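Local structure of TRAP-type transporter, periplasmic component (Cupriavidus necator, 4P8B) at residues A[124-129]-A[336-341]. The protein binds (S)-2-acetolactate as the periplasmic solute-binding component of a TRAP transporter, probably delivering it for uptake. Numbering follows the deposited sequence.
Sequences DALTQG and EGAIAK
Leu126 and Ile339 reach for each other with matching first torsions: in both, the gamma carbon (CG in Leu126, CG1 in Ile339) stands anti to the carbonyl carbon, with chi1 of -56° in the leucine. Neither CB aims straight at the opposing helix. In Leu126 a chi2 of -171° carries CD1 on in the extended direction while CD2 branches off toward Ile339, itself extended (chi2 166°), and the two chains meet at a slant. Leu126 CD2 meets both CG1 and CD1 of Ile339, lying 4.0 Å from Ile339 CG1. Leu126 CD1 meets only the terminal methyl, 4.2 Å from Ile339 CD1. Leu126 CD2 also stands 4.2 Å from Ala338 CB, linking this pair to the alanines beside it. There Ala125 and Ala338 face each other directly, with Ala125 CB 4.4 Å from Ala338 CB; Ala125 CB also rests 3.8 Å from Ala338 O. Small residues here let the backbones come close, with CA of Ala125 5.9 Å from CA of Ala338. The contact packs the end of helix 120-127 against the C-terminal helix 329-340, away from the acetolactate pocket. Leu110 and Met117 also touch Leu126, and Leu116 and Pro118 touch Ile339. With no hydrogen bond between the two segments, their contact rests on van der Waals packing and burial of apolar surface.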
loop_
_atom_site.group_PDB
_atom_site.type_symbol
_atom_site.label_atom_id
_atom_site.label_comp_id
_atom_site.label_asym_id
_atom_site.label_seq_id
_atom_site.Cartn_x
_atom_site.Cartn_y
_atom_site.Cartn_z
ATOM N N ASP A 124 4.328 12.275 2.300
ATOM C CA ASP A 124 5.072 12.495 3.534
ATOM C C ASP A 124 4.381 13.537 4.404
ATOM O O ASP A 124 4.429 13.451 5.627
ATOM C CB ASP A 124 6.519 12.913 3.234
ATOM C CG ASP A 124 7.365 11.761 2.703
ATOM O OD1 ASP A 124 7.009 10.588 2.947
ATOM O OD2 ASP A 124 8.407 12.047 2.083
ATOM N N ALA A 125 3.752 14.539 3.789
ATOM C CA ALA A 125 3.037 15.558 4.559
ATOM C C ALA A 125 1.893 14.943 5.348
ATOM O O ALA A 125 1.533 15.457 6.400
ATOM C CB ALA A 125 2.535 16.663 3.658
ATOM N N LEU A 126 1.331 13.862 4.848
ATOM C CA LEU A 126 0.270 13.161 5.560
ATOM C C LEU A 126 0.844 12.270 6.649
ATOM O O LEU A 126 0.487 12.406 7.823
ATOM C CB LEU A 126 -0.610 12.369 4.600
ATOM C CG LEU A 126 -1.234 13.178 3.465
ATOM C CD1 LEU A 126 -2.241 12.320 2.739
ATOM C CD2 LEU A 126 -1.867 14.435 3.987
ATOM N N THR A 127 1.740 11.367 6.281
ATOM C CA THR A 127 2.193 10.379 7.250
ATOM C C THR A 127 2.985 11.026 8.382
ATOM O O THR A 127 2.936 10.556 9.528
ATOM C CB THR A 127 3.075 9.324 6.597
ATOM O OG1 THR A 127 4.207 9.983 6.021
ATOM C CG2 THR A 127 2.311 8.526 5.523
ATOM N N GLN A 128 3.693 12.122 8.094
ATOM C CA GLN A 128 4.561 12.746 9.085
ATOM C C GLN A 128 3.859 13.890 9.805
ATOM O O GLN A 128 4.454 14.512 10.668
ATOM C CB GLN A 128 5.855 13.246 8.430
ATOM C CG GLN A 128 6.614 12.121 7.754
ATOM C CD GLN A 128 7.730 12.583 6.845
ATOM O OE1 GLN A 128 7.921 13.776 6.622
ATOM N NE2 GLN A 128 8.460 11.619 6.282
ATOM N N GLY A 129 2.594 14.153 9.471
ATOM C CA GLY A 129 1.864 15.284 10.017
ATOM C C GLY A 129 0.630 14.912 10.828
ATOM O O GLY A 129 0.507 13.785 11.315
ATOM N N GLU A 336 -5.880 17.687 2.671
ATOM C CA GLU A 336 -5.827 18.636 1.552
ATOM C C GLU A 336 -4.965 19.828 1.908
ATOM O O GLU A 336 -4.162 20.302 1.110
ATOM C CB GLU A 336 -7.235 19.072 1.149
ATOM C CG GLU A 336 -8.077 17.955 0.544
ATOM C CD GLU A 336 -9.558 18.267 0.471
ATOM O OE1 GLU A 336 -9.992 19.309 1.017
ATOM O OE2 GLU A 336 -10.310 17.478 -0.139
ATOM N N GLY A 337 -5.150 20.345 3.117
ATOM C CA GLY A 337 -4.379 21.495 3.550
ATOM C C GLY A 337 -2.906 21.222 3.757
ATOM O O GLY A 337 -2.061 22.029 3.393
ATOM N N ALA A 338 -2.597 20.084 4.356
ATOM C CA ALA A 338 -1.203 19.689 4.542
ATOM C C ALA A 338 -0.481 19.556 3.207
ATOM O O ALA A 338 0.678 19.962 3.066
ATOM C CB ALA A 338 -1.135 18.378 5.315
ATOM N N ILE A 339 -1.180 18.995 2.228
ATOM C CA ILE A 339 -0.633 18.865 0.894
ATOM C C ILE A 339 -0.435 20.247 0.240
ATOM O O ILE A 339 0.616 20.525 -0.324
ATOM C CB ILE A 339 -1.529 17.934 0.070
ATOM C CG1 ILE A 339 -1.390 16.522 0.634
ATOM C CG2 ILE A 339 -1.192 18.005 -1.406
ATOM C CD1 ILE A 339 -2.465 15.597 0.134
ATOM N N ALA A 340 -1.414 21.141 0.369
ATOM C CA ALA A 340 -1.302 22.466 -0.218
ATOM C C ALA A 340 -0.126 23.245 0.359
ATOM O O ALA A 340 0.471 24.067 -0.338
ATOM C CB ALA A 340 -2.590 23.248 -0.015
ATOM N N LYS A 341 0.192 23.001 1.635
ATOM C CA LYS A 341 1.254 23.730 2.320
ATOM C C LYS A 341 2.606 23.025 2.293
ATOM O O LYS A 341 3.584 23.527 2.850
ATOM C CB LYS A 341 0.854 24.002 3.767
ATOM C CG LYS A 341 -0.360 24.885 3.917
ATOM C CD LYS A 341 -0.708 25.053 5.379
ATOM C CE LYS A 341 -1.791 26.094 5.590
ATOM N NZ LYS A 341 -2.103 26.228 7.040
#